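Local coordinates for protein staphylococcus aureus CymR (PDB 3T8R) that probably regulates transcription as a winged-helix dimer that senses oxidation through a thiol, acting in stress resistance and the oxidative response, at residues Y12-M17 and G80-L85; I29-I34 and G66-R71; V72-I77 and T121-L126. One frame throughout, in Å; residues are numbered along the deposited sequence.

Contact 1 is the buried middle of the chain: helix 8-21 meets helix 79-87 through apolar contacts, with no hydrogen bond across. Contact 2, about 15 Å away between centres, is a partly buried strand pairing held chiefly by backbone hydrogen bonds at the wing. Contact 3 is also partly buried and mixes the two chemistries, with backbone carbonyls meeting the start of helix 123-127 and aliphatic groups alongside. Met17 of helix 8-21 joins all three, since its CE packs against Leu70 CD1 of contact 2 and Ile77 CD1 of contact 3. Contacts 1 and 3 alternate along the chain and both touch the second subunit, whereas contact 2 does not.

Contact 1: residues Y12-M17 and G80-L85; sequences YGLTLM and GDIIRL
Leu14 and Ile82 mark the nearest point between the helical segments 12-17 and 80-85, whose axes approach to 9.3 Å with their N-to-C directions 133° apart. The centre of the contact is Ile82, which points at the other helix and carries the largest share of the burial. Its two branches do different jobs. CG1 stands beside its own backbone N (chi1 -68°), and the branch runs on to CD1, which fits between two side chains: it lies 3.7 Å from Met17 CB and 3.8 Å from Leu14 CD2. The other branch, CG2, rests on the Gly13-Leu14 main chain, 4.1 Å from Gly13 C and 4.0 Å from Leu14 N. Leu14 and Ile82 cross at about a right angle. Met17 adds its CG, 3.8 Å from Ile82 CD1, before its chain bends at chi2 and chi3. At the margin, Ile83 CD1 approaches Leu14 CG more loosely, at 4.4 Å. Asp81 and Arg84 take no part: Arg84 forms salt bridges with Asp81 and Asp119, and a face of its guanidinium lies over Gly80 C. On the other helix, Leu14 also packs on Gln103 of the second subunit. With no hydrogen bond or charge pair across it, the contact rests on van der Waals packing of aliphatic groups, and desolvation of these buried side chains is probably what favours it.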
ATOM      1  N   TYR A  12      -6.273  13.074  -6.077  1.00 21.19           N
ATOM      2  CA  TYR A  12      -6.653  14.320  -6.748  1.00 20.08           C
ATOM      3  C   TYR A  12      -6.526  15.518  -5.819  1.00 21.38           C
ATOM      4  O   TYR A  12      -6.164  16.592  -6.256  1.00 20.09           O
ATOM      5  CB  TYR A  12      -8.042  14.227  -7.371  1.00 21.53           C
ATOM      6  CG  TYR A  12      -8.043  13.382  -8.628  1.00 25.30           C
ATOM      7  CD1 TYR A  12      -7.390  13.820  -9.771  1.00 27.98           C
ATOM      8  CD2 TYR A  12      -8.671  12.151  -8.663  1.00 27.57           C
ATOM      9  CE1 TYR A  12      -7.369  13.051 -10.931  1.00 33.46           C
ATOM     10  CE2 TYR A  12      -8.661  11.371  -9.821  1.00 26.69           C
ATOM     11  CZ  TYR A  12      -8.007  11.835 -10.949  1.00 31.28           C
ATOM     12  OH  TYR A  12      -7.989  11.081 -12.107  1.00 31.92           O
ATOM     13  N   GLY A  13      -6.789  15.317  -4.532  1.00 21.33           N
ATOM     14  CA  GLY A  13      -6.582  16.381  -3.565  1.00 21.10           C
ATOM     15  C   GLY A  13      -5.133  16.829  -3.514  1.00 22.06           C
ATOM     16  O   GLY A  13      -4.839  18.027  -3.449  1.00 20.21           O
ATOM     17  N   LEU A  14      -4.224  15.851  -3.544  1.00 19.11           N
ATOM     18  CA  LEU A  14      -2.801  16.109  -3.535  1.00 20.35           C
ATOM     19  C   LEU A  14      -2.406  16.890  -4.777  1.00 21.72           C
ATOM     20  O   LEU A  14      -1.650  17.855  -4.690  1.00 19.37           O
ATOM     21  CB  LEU A  14      -2.021  14.797  -3.482  1.00 22.36           C
ATOM     22  CG  LEU A  14      -0.948  14.610  -2.411  1.00 31.40           C
ATOM     23  CD1 LEU A  14       0.035  13.532  -2.862  1.00 21.88           C
ATOM     24  CD2 LEU A  14      -0.229  15.910  -2.040  1.00 24.62           C
ATOM     25  N   THR A  15      -2.929  16.473  -5.927  1.00 21.62           N
ATOM     26  CA  THR A  15      -2.683  17.201  -7.175  1.00 21.12           C
ATOM     27  C   THR A  15      -3.144  18.657  -7.115  1.00 23.24           C
ATOM     28  O   THR A  15      -2.429  19.554  -7.554  1.00 25.67           O
ATOM     29  CB  THR A  15      -3.313  16.485  -8.398  1.00 23.76           C
ATOM     30  OG1 THR A  15      -2.776  15.158  -8.504  1.00 26.04           O
ATOM     31  CG2 THR A  15      -2.978  17.255  -9.677  1.00 24.00           C
ATOM     32  N   LEU A  16      -4.338  18.887  -6.576  1.00 20.88           N
ATOM     33  CA  LEU A  16      -4.858  20.234  -6.347  1.00 23.10           C
ATOM     34  C   LEU A  16      -3.851  21.054  -5.529  1.00 21.28           C
ATOM     35  O   LEU A  16      -3.476  22.173  -5.891  1.00 21.21           O
ATOM     36  CB  LEU A  16      -6.208  20.138  -5.608  1.00 22.81           C
ATOM     37  CG  LEU A  16      -7.180  21.315  -5.475  1.00 37.77           C
ATOM     38  CD1 LEU A  16      -7.804  21.341  -4.081  1.00 29.62           C
ATOM     39  CD2 LEU A  16      -6.552  22.649  -5.801  1.00 31.73           C
ATOM     40  N   MET A  17      -3.394  20.474  -4.430  1.00 19.29           N
ATOM     41  CA  MET A  17      -2.519  21.180  -3.508  1.00 18.38           C
ATOM     42  C   MET A  17      -1.148  21.495  -4.118  1.00 18.67           C
ATOM     43  O   MET A  17      -0.578  22.551  -3.861  1.00 22.13           O
ATOM     44  CB  MET A  17      -2.397  20.396  -2.202  1.00 19.83           C
ATOM     45  CG  MET A  17      -3.716  20.290  -1.451  1.00 18.12           C
ATOM     46  SD  MET A  17      -4.256  21.896  -0.833  1.00 20.24           S
ATOM     47  CE  MET A  17      -3.009  22.208   0.409  1.00 22.90           C
ATOM     48  N   GLY A  80       1.029  13.459   3.762  1.00 20.78           N
ATOM     49  CA  GLY A  80       0.254  12.666   4.692  1.00 26.33           C
ATOM     50  C   GLY A  80      -0.922  13.443   5.251  1.00 24.48           C
ATOM     51  O   GLY A  80      -2.030  12.905   5.349  1.00 27.12           O
ATOM     52  N   ASP A  81      -0.673  14.701   5.610  1.00 24.54           N
ATOM     53  CA  ASP A  81      -1.714  15.590   6.125  1.00 23.71           C
ATOM     54  C   ASP A  81      -2.868  15.631   5.124  1.00 26.44           C
ATOM     55  O   ASP A  81      -4.041  15.510   5.483  1.00 25.55           O
ATOM     56  CB  ASP A  81      -1.159  17.009   6.331  1.00 26.02           C
ATOM     57  CG  ASP A  81      -0.154  17.106   7.478  1.00 31.30           C
ATOM     58  OD1 ASP A  81      -0.253  16.305   8.436  1.00 31.96           O
ATOM     59  OD2 ASP A  81       0.729  18.001   7.418  1.00 30.96           O
ATOM     60  N   ILE A  82      -2.521  15.795   3.852  1.00 21.95           N
ATOM     61  CA  ILE A  82      -3.524  15.945   2.817  1.00 22.63           C
ATOM     62  C   ILE A  82      -4.316  14.664   2.617  1.00 24.27           C
ATOM     63  O   ILE A  82      -5.543  14.670   2.545  1.00 23.97           O
ATOM     64  CB  ILE A  82      -2.877  16.409   1.498  1.00 20.20           C
ATOM     65  CG1 ILE A  82      -2.354  17.838   1.674  1.00 23.43           C
ATOM     66  CG2 ILE A  82      -3.895  16.353   0.379  1.00 21.46           C
ATOM     67  CD1 ILE A  82      -1.316  18.294   0.651  1.00 24.62           C
ATOM     68  N   ILE A  83      -3.611  13.547   2.523  1.00 25.05           N
ATOM     69  CA  ILE A  83      -4.287  12.280   2.345  1.00 24.76           C
ATOM     70  C   ILE A  83      -5.234  12.005   3.509  1.00 26.93           C
ATOM     71  O   ILE A  83      -6.380  11.608   3.309  1.00 28.98           O
ATOM     72  CB  ILE A  83      -3.286  11.141   2.230  1.00 28.99           C
ATOM     73  CG1 ILE A  83      -2.396  11.349   1.003  1.00 31.08           C
ATOM     74  CG2 ILE A  83      -4.023   9.824   2.136  1.00 31.89           C
ATOM     75  CD1 ILE A  83      -3.168  11.431  -0.263  1.00 31.66           C
ATOM     76  N   ARG A  84      -4.750  12.236   4.723  1.00 29.22           N
ATOM     77  CA  ARG A  84      -5.554  12.009   5.919  1.00 31.93           C
ATOM     78  C   ARG A  84      -6.873  12.774   5.890  1.00 32.19           C
ATOM     79  O   ARG A  84      -7.925  12.221   6.194  1.00 35.67           O
ATOM     80  CB  ARG A  84      -4.751  12.340   7.180  1.00 34.73           C
ATOM     81  CG  ARG A  84      -3.696  11.277   7.519  1.00 37.65           C
ATOM     82  CD  ARG A  84      -3.048  11.495   8.889  1.00 41.99           C
ATOM     83  NE  ARG A  84      -1.997  12.513   8.876  1.00 39.78           N
ATOM     84  CZ  ARG A  84      -0.736  12.277   8.525  1.00 37.56           C
ATOM     85  NH1 ARG A  84      -0.367  11.061   8.146  1.00 40.07           N
ATOM     86  NH2 ARG A  84       0.156  13.256   8.543  1.00 38.58           N
ATOM     87  N   LEU A  85      -6.820  14.040   5.497  1.00 29.61           N
ATOM     88  CA  LEU A  85      -8.012  14.875   5.480  1.00 23.70           C
ATOM     89  C   LEU A  85      -9.062  14.360   4.505  1.00 32.96           C
ATOM     90  O   LEU A  85     -10.260  14.419   4.774  1.00 33.60           O
ATOM     91  CB  LEU A  85      -7.636  16.299   5.102  1.00 26.87           C
ATOM     92  CG  LEU A  85      -7.062  17.141   6.229  1.00 32.35           C
ATOM     93  CD1 LEU A  85      -6.394  18.379   5.662  1.00 31.64           C
ATOM     94  CD2 LEU A  85      -8.177  17.513   7.205  1.00 34.49           C
TER

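Contact 2: residues I29-I34 and G66-R71; sequences ISLKSI and GGYQLR
Ile29 and Tyr68 pair across the small antiparallel sheet of a winged helix-turn-helix domain, where strand 29-30 runs along strand 67-70 of the wing. As a hydrogen-bonded pair they exchange two bonds: Ile29 N donates to Tyr68 O at 2.9 Å, and Tyr68 N donates to Ile29 O at 2.8 Å. The second donor comes from above the carbonyl plane, 36° out of it. Next along, Ser30 and Gly67 form a non-hydrogen-bonded pair, with their CA atoms 4.0 Å apart. The ladder then passes into a helix start. Leu31 N gives a nearly straight bond (174°) to Gly66 O, and a water bridges that same oxygen to Lys32 N, so the carbonyl serves two amides at the beginning of helix 31-37. Ser30 is the N-cap: its OG, set between the backbone N and the carbonyl carbon (chi1 63°), accepts from Ser33 N at 2.9 Å. Ser30 O in turn takes Ile34 N and Ser33 OG, both from the same face of its plane. Tyr68 OH makes a weak hydrogen bond to Arg53 on helix 42-54, whose Val49 packs against both Tyr68 and Leu31. Leu31 crosses the tyrosine ring at a slant, its CG 3.4 Å from Tyr68 CE2.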
ATOM      1  N   ILE A  29      -5.832  30.359  -8.369  1.00 38.51           N
ATOM      2  CA  ILE A  29      -6.125  29.472  -9.476  1.00 37.72           C
ATOM      3  C   ILE A  29      -7.607  29.137  -9.424  1.00 36.82           C
ATOM      4  O   ILE A  29      -8.142  28.809  -8.361  1.00 32.65           O
ATOM      5  CB  ILE A  29      -5.313  28.179  -9.390  1.00 35.86           C
ATOM      6  CG1 ILE A  29      -3.826  28.496  -9.223  1.00 42.06           C
ATOM      7  CG2 ILE A  29      -5.529  27.326 -10.636  1.00 42.18           C
ATOM      8  CD1 ILE A  29      -3.268  29.366 -10.334  1.00 45.47           C
ATOM      9  N   SER A  30      -8.278  29.237 -10.565  1.00 37.78           N
ATOM     10  CA  SER A  30      -9.703  28.941 -10.619  1.00 34.96           C
ATOM     11  C   SER A  30      -9.928  27.455 -10.436  1.00 32.97           C
ATOM     12  O   SER A  30      -9.120  26.636 -10.882  1.00 33.48           O
ATOM     13  CB  SER A  30     -10.308  29.397 -11.948  1.00 35.88           C
ATOM     14  OG  SER A  30      -9.737  28.690 -13.030  1.00 34.47           O
ATOM     15  N   LEU A  31     -11.020  27.105  -9.769  1.00 33.84           N
ATOM     16  CA  LEU A  31     -11.413  25.708  -9.676  1.00 31.39           C
ATOM     17  C   LEU A  31     -11.583  25.177 -11.080  1.00 33.18           C
ATOM     18  O   LEU A  31     -11.171  24.059 -11.395  1.00 32.87           O
ATOM     19  CB  LEU A  31     -12.734  25.562  -8.922  1.00 36.63           C
ATOM     20  CG  LEU A  31     -12.611  25.353  -7.414  1.00 39.18           C
ATOM     21  CD1 LEU A  31     -13.802  24.553  -6.907  1.00 38.90           C
ATOM     22  CD2 LEU A  31     -11.318  24.633  -7.093  1.00 38.36           C
ATOM     23  N   LYS A  32     -12.189  25.998 -11.928  1.00 32.85           N
ATOM     24  CA  LYS A  32     -12.426  25.608 -13.312  1.00 36.92           C
ATOM     25  C   LYS A  32     -11.139  25.161 -14.003  1.00 31.94           C
ATOM     26  O   LYS A  32     -11.118  24.136 -14.685  1.00 33.25           O
ATOM     27  CB  LYS A  32     -13.079  26.750 -14.087  1.00 37.69           C
ATOM     28  CG  LYS A  32     -13.285  26.460 -15.560  1.00 42.96           C
ATOM     29  CD  LYS A  32     -14.289  27.425 -16.175  1.00 44.75           C
ATOM     30  CE  LYS A  32     -14.002  28.854 -15.757  1.00 46.20           C
ATOM     31  NZ  LYS A  32     -14.972  29.817 -16.352  1.00 55.53           N
ATOM     32  N   SER A  33     -10.062  25.917 -13.816  1.00 35.05           N
ATOM     33  CA  SER A  33      -8.806  25.586 -14.482  1.00 34.87           C
ATOM     34  C   SER A  33      -8.163  24.304 -13.917  1.00 34.20           C
ATOM     35  O   SER A  33      -7.646  23.493 -14.666  1.00 32.57           O
ATOM     36  CB  SER A  33      -7.833  26.770 -14.468  1.00 38.33           C
ATOM     37  OG  SER A  33      -7.054  26.797 -13.287  1.00 42.47           O
ATOM     38  N   ILE A  34      -8.228  24.112 -12.604  1.00 30.47           N
ATOM     39  CA  ILE A  34      -7.694  22.896 -11.992  1.00 30.97           C
ATOM     40  C   ILE A  34      -8.453  21.649 -12.441  1.00 30.23           C
ATOM     41  O   ILE A  34      -7.843  20.628 -12.781  1.00 32.66           O
ATOM     42  CB  ILE A  34      -7.703  22.984 -10.447  1.00 33.05           C
ATOM     43  CG1 ILE A  34      -6.784  24.112  -9.985  1.00 34.43           C
ATOM     44  CG2 ILE A  34      -7.243  21.665  -9.832  1.00 34.02           C
ATOM     45  CD1 ILE A  34      -7.075  24.616  -8.588  1.00 34.04           C
ATOM     46  N   GLY A  66     -14.916  31.196  -7.398  1.00 38.97           N
ATOM     47  CA  GLY A  66     -14.315  29.880  -7.304  1.00 37.93           C
ATOM     48  C   GLY A  66     -12.840  29.893  -7.668  1.00 37.92           C
ATOM     49  O   GLY A  66     -12.406  29.139  -8.531  1.00 38.92           O
ATOM     50  N   GLY A  67     -12.079  30.771  -7.019  1.00 39.88           N
ATOM     51  CA  GLY A  67     -10.637  30.847  -7.203  1.00 35.81           C
ATOM     52  C   GLY A  67      -9.966  30.621  -5.867  1.00 32.73           C
ATOM     53  O   GLY A  67     -10.458  31.089  -4.842  1.00 32.77           O
ATOM     54  N   TYR A  68      -8.847  29.901  -5.871  1.00 33.16           N
ATOM     55  CA  TYR A  68      -8.254  29.420  -4.627  1.00 28.06           C
ATOM     56  C   TYR A  68      -6.759  29.673  -4.493  1.00 28.04           C
ATOM     57  O   TYR A  68      -6.055  29.851  -5.483  1.00 25.57           O
ATOM     58  CB  TYR A  68      -8.532  27.925  -4.477  1.00 22.73           C
ATOM     59  CG  TYR A  68      -9.955  27.661  -4.075  1.00 26.54           C
ATOM     60  CD1 TYR A  68     -10.317  27.614  -2.737  1.00 25.16           C
ATOM     61  CD2 TYR A  68     -10.952  27.504  -5.034  1.00 31.12           C
ATOM     62  CE1 TYR A  68     -11.622  27.391  -2.359  1.00 29.57           C
ATOM     63  CE2 TYR A  68     -12.271  27.283  -4.655  1.00 32.09           C
ATOM     64  CZ  TYR A  68     -12.592  27.226  -3.319  1.00 29.99           C
ATOM     65  OH  TYR A  68     -13.892  26.998  -2.924  1.00 39.30           O
ATOM     66  N   GLN A  69      -6.290  29.671  -3.246  1.00 23.40           N
ATOM     67  CA  GLN A  69      -4.875  29.810  -2.952  1.00 25.13           C
ATOM     68  C   GLN A  69      -4.570  29.064  -1.655  1.00 22.55           C
ATOM     69  O   GLN A  69      -5.460  28.807  -0.852  1.00 22.34           O
ATOM     70  CB  GLN A  69      -4.490  31.287  -2.831  1.00 26.24           C
ATOM     71  CG  GLN A  69      -5.022  31.958  -1.581  1.00 29.09           C
ATOM     72  CD  GLN A  69      -4.781  33.463  -1.552  1.00 36.81           C
ATOM     73  OE1 GLN A  69      -4.206  34.032  -2.480  1.00 43.54           O
ATOM     74  NE2 GLN A  69      -5.227  34.110  -0.483  1.00 33.06           N
ATOM     75  N   LEU A  70      -3.314  28.684  -1.466  1.00 22.46           N
ATOM     76  CA  LEU A  70      -2.894  28.155  -0.183  1.00 19.68           C
ATOM     77  C   LEU A  70      -3.136  29.193   0.905  1.00 24.32           C
ATOM     78  O   LEU A  70      -2.904  30.376   0.701  1.00 24.79           O
ATOM     79  CB  LEU A  70      -1.407  27.857  -0.244  1.00 24.47           C
ATOM     80  CG  LEU A  70      -0.908  26.430  -0.087  1.00 28.15           C
ATOM     81  CD1 LEU A  70      -1.775  25.409  -0.803  1.00 23.22           C
ATOM     82  CD2 LEU A  70       0.518  26.405  -0.570  1.00 23.99           C
ATOM     83  N   ARG A  71      -3.606  28.748   2.061  1.00 22.47           N
ATOM     84  CA  ARG A  71      -3.758  29.628   3.200  1.00 22.03           C
ATOM     85  C   ARG A  71      -2.602  29.437   4.179  1.00 24.69           C
ATOM     86  O   ARG A  71      -2.266  30.342   4.954  1.00 25.96           O
ATOM     87  CB  ARG A  71      -5.087  29.346   3.892  1.00 28.21           C
ATOM     88  CG  ARG A  71      -5.213  30.071   5.193  1.00 27.70           C
ATOM     89  CD  ARG A  71      -6.509  29.788   5.911  1.00 27.85           C
ATOM     90  NE  ARG A  71      -6.438  30.439   7.211  1.00 32.23           N
ATOM     91  CZ  ARG A  71      -5.878  29.884   8.280  1.00 31.51           C
ATOM     92  NH1 ARG A  71      -5.374  28.660   8.199  1.00 27.08           N
ATOM     93  NH2 ARG A  71      -5.828  30.547   9.432  1.00 26.55           N
TER
HETATM   94  O   HOH W   1     -13.855  28.364 -11.096  1.00 35.11           O

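Contact 3: residues V72-I77 and T121-L126; sequences VPAEEI and TTLKYL
The start of the short helix 123-127 docks on the loop that leads from the wing to helix 79-87, with Ile77 and Ala74 supplying the carbonyls that meet it. Ile77 O takes the shorter, straighter bond: Leu123 N donates to it at 2.7 Å (N-H...O 162°), and the CA of Thr122 lies 3.3 Å from the same oxygen in a CA-H...O contact. Ala74 O receives a weak bond from Lys124 N at 3.3 Å while also accepting Ile77 N within its own 3-10 turn. Two leading N-H groups of the helix are thus taken up by the loop, and the third, from Tyr125, goes to Thr122 OG1 at 3.0 Å. This makes Thr122 the N-cap: OG1 stands between its own N and carbonyl carbon (chi1 70°), where it meets Tyr125 N, while CG2 lies 3.9 Å from Glu75 O. The carbonyls sit where the helix dipole would probably favour them. In this winged-helix protein the capped turn follows the long helix 101-119, and Thr121 OG1 binds Val117 O as well as Arg109 of the second subunit. Beside these bonds, Ile77 and Leu123 lie side by side, pointing the same way, with CD1 of the isoleucine 4.2 Å from CD2 of the leucine. Ala74 CB fits 3.6 Å from Lys124 N, and Lys124 lays its CB against the backbone of Glu75, 3.7 Å from Glu75 N.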
ATOM      1  N   VAL A  72      -2.009  28.247   4.132  1.00 23.44           N
ATOM      2  CA  VAL A  72      -0.872  27.881   4.947  1.00 26.13           C
ATOM      3  C   VAL A  72       0.281  27.580   3.998  1.00 25.07           C
ATOM      4  O   VAL A  72       0.068  26.982   2.939  1.00 27.61           O
ATOM      5  CB  VAL A  72      -1.224  26.639   5.794  1.00 29.29           C
ATOM      6  CG1 VAL A  72       0.019  25.876   6.219  1.00 29.71           C
ATOM      7  CG2 VAL A  72      -2.072  27.073   7.006  1.00 27.45           C
ATOM      8  N   PRO A  73       1.501  28.002   4.360  1.00 24.12           N
ATOM      9  CA  PRO A  73       2.653  27.785   3.472  1.00 25.27           C
ATOM     10  C   PRO A  73       2.925  26.314   3.191  1.00 22.92           C
ATOM     11  O   PRO A  73       2.719  25.458   4.053  1.00 21.83           O
ATOM     12  CB  PRO A  73       3.828  28.428   4.226  1.00 30.01           C
ATOM     13  CG  PRO A  73       3.326  28.725   5.603  1.00 31.12           C
ATOM     14  CD  PRO A  73       1.846  28.794   5.553  1.00 25.93           C
ATOM     15  N   ALA A  74       3.386  26.034   1.976  1.00 21.06           N
ATOM     16  CA  ALA A  74       3.582  24.658   1.537  1.00 22.02           C
ATOM     17  C   ALA A  74       4.537  23.875   2.430  1.00 23.63           C
ATOM     18  O   ALA A  74       4.388  22.654   2.593  1.00 21.59           O
ATOM     19  CB  ALA A  74       4.064  24.622   0.088  1.00 22.66           C
ATOM     20  N   GLU A  75       5.522  24.566   2.992  1.00 22.23           N
ATOM     21  CA  GLU A  75       6.536  23.913   3.804  1.00 22.98           C
ATOM     22  C   GLU A  75       5.978  23.397   5.127  1.00 25.97           C
ATOM     23  O   GLU A  75       6.622  22.595   5.808  1.00 29.07           O
ATOM     24  CB  GLU A  75       7.746  24.831   4.035  1.00 28.46           C
ATOM     25  CG  GLU A  75       7.517  25.989   4.995  1.00 31.50           C
ATOM     26  CD  GLU A  75       8.787  26.802   5.230  1.00 36.78           C
ATOM     27  OE1 GLU A  75       9.879  26.201   5.239  1.00 38.76           O
ATOM     28  OE2 GLU A  75       8.702  28.037   5.401  1.00 40.45           O
ATOM     29  N   GLU A  76       4.767  23.820   5.467  1.00 24.36           N
ATOM     30  CA  GLU A  76       4.117  23.400   6.707  1.00 23.50           C
ATOM     31  C   GLU A  76       3.137  22.250   6.512  1.00 28.63           C
ATOM     32  O   GLU A  76       2.516  21.796   7.474  1.00 27.51           O
ATOM     33  CB  GLU A  76       3.376  24.586   7.348  1.00 28.50           C
ATOM     34  CG  GLU A  76       4.289  25.677   7.892  1.00 29.05           C
ATOM     35  CD  GLU A  76       3.553  26.711   8.739  1.00 34.75           C
ATOM     36  OE1 GLU A  76       2.311  26.734   8.714  1.00 31.30           O
ATOM     37  OE2 GLU A  76       4.222  27.502   9.431  1.00 41.26           O
ATOM     38  N   ILE A  77       2.982  21.780   5.273  1.00 24.12           N
ATOM     39  CA  ILE A  77       1.959  20.788   4.968  1.00 19.61           C
ATOM     40  C   ILE A  77       2.612  19.538   4.404  1.00 23.16           C
ATOM     41  O   ILE A  77       3.436  19.640   3.502  1.00 21.59           O
ATOM     42  CB  ILE A  77       0.978  21.282   3.889  1.00 20.74           C
ATOM     43  CG1 ILE A  77       0.353  22.621   4.293  1.00 22.52           C
ATOM     44  CG2 ILE A  77      -0.108  20.231   3.619  1.00 23.10           C
ATOM     45  CD1 ILE A  77      -0.546  23.212   3.232  1.00 22.50           C
ATOM     46  N   THR A 121       7.197  13.919   3.636  1.00 24.99           N
ATOM     47  CA  THR A 121       7.211  14.582   2.340  1.00 24.85           C
ATOM     48  C   THR A 121       6.372  15.848   2.448  1.00 22.12           C
ATOM     49  O   THR A 121       5.162  15.766   2.644  1.00 24.93           O
ATOM     50  CB  THR A 121       6.630  13.687   1.235  1.00 24.62           C
ATOM     51  OG1 THR A 121       7.441  12.514   1.096  1.00 28.92           O
ATOM     52  CG2 THR A 121       6.599  14.426  -0.100  1.00 25.80           C
ATOM     53  N   THR A 122       6.995  17.021   2.355  1.00 26.78           N
ATOM     54  CA  THR A 122       6.202  18.249   2.412  1.00 22.49           C
ATOM     55  C   THR A 122       5.649  18.613   1.044  1.00 22.69           C
ATOM     56  O   THR A 122       6.149  18.178   0.009  1.00 23.10           O
ATOM     57  CB  THR A 122       6.983  19.471   2.975  1.00 24.00           C
ATOM     58  OG1 THR A 122       7.976  19.895   2.033  1.00 27.24           O
ATOM     59  CG2 THR A 122       7.635  19.142   4.316  1.00 26.94           C
ATOM     60  N   LEU A 123       4.613  19.437   1.045  1.00 21.35           N
ATOM     61  CA  LEU A 123       4.067  19.956  -0.189  1.00 19.96           C
ATOM     62  C   LEU A 123       5.073  20.840  -0.911  1.00 20.74           C
ATOM     63  O   LEU A 123       5.086  20.888  -2.135  1.00 23.32           O
ATOM     64  CB  LEU A 123       2.795  20.758   0.110  1.00 21.56           C
ATOM     65  CG  LEU A 123       1.996  21.280  -1.081  1.00 21.19           C
ATOM     66  CD1 LEU A 123       1.525  20.144  -1.983  1.00 22.09           C
ATOM     67  CD2 LEU A 123       0.791  22.074  -0.571  1.00 23.75           C
ATOM     68  N   LYS A 124       5.884  21.584  -0.159  1.00 21.15           N
ATOM     69  CA  LYS A 124       6.901  22.423  -0.779  1.00 23.52           C
ATOM     70  C   LYS A 124       7.854  21.538  -1.572  1.00 25.35           C
ATOM     71  O   LYS A 124       8.222  21.847  -2.703  1.00 25.63           O
ATOM     72  CB  LYS A 124       7.675  23.216   0.282  1.00 26.61           C
ATOM     73  CG  LYS A 124       8.790  24.111  -0.275  1.00 30.94           C
ATOM     74  CD  LYS A 124       8.260  25.375  -0.932  1.00 36.41           C
ATOM     75  CE  LYS A 124       7.808  25.127  -2.365  1.00 39.99           C
ATOM     76  NZ  LYS A 124       7.444  26.385  -3.088  1.00 42.10           N
ATOM     77  N   TYR A 125       8.238  20.432  -0.955  1.00 26.20           N
ATOM     78  CA  TYR A 125       9.112  19.445  -1.567  1.00 29.35           C
ATOM     79  C   TYR A 125       8.490  18.940  -2.871  1.00 28.81           C
ATOM     80  O   TYR A 125       9.152  18.894  -3.911  1.00 29.90           O
ATOM     81  CB  TYR A 125       9.317  18.309  -0.571  1.00 27.73           C
ATOM     82  CG  TYR A 125      10.570  17.504  -0.766  1.00 39.29           C
ATOM     83  CD1 TYR A 125      11.777  17.909  -0.207  1.00 39.44           C
ATOM     84  CD2 TYR A 125      10.546  16.329  -1.494  1.00 37.97           C
ATOM     85  CE1 TYR A 125      12.923  17.166  -0.374  1.00 43.87           C
ATOM     86  CE2 TYR A 125      11.689  15.575  -1.669  1.00 42.83           C
ATOM     87  CZ  TYR A 125      12.872  16.000  -1.112  1.00 42.21           C
ATOM     88  OH  TYR A 125      14.009  15.250  -1.290  1.00 44.68           O
ATOM     89  N   LEU A 126       7.208  18.590  -2.833  1.00 21.62           N
ATOM     90  CA  LEU A 126       6.523  18.147  -4.049  1.00 22.98           C
ATOM     91  C   LEU A 126       6.494  19.238  -5.127  1.00 28.42           C
ATOM     92  O   LEU A 126       6.566  18.963  -6.325  1.00 27.58           O
ATOM     93  CB  LEU A 126       5.103  17.673  -3.734  1.00 22.08           C
ATOM     94  CG  LEU A 126       5.033  16.387  -2.909  1.00 21.15           C
ATOM     95  CD1 LEU A 126       3.633  16.096  -2.403  1.00 23.95           C
ATOM     96  CD2 LEU A 126       5.570  15.200  -3.741  1.00 22.74           C
TER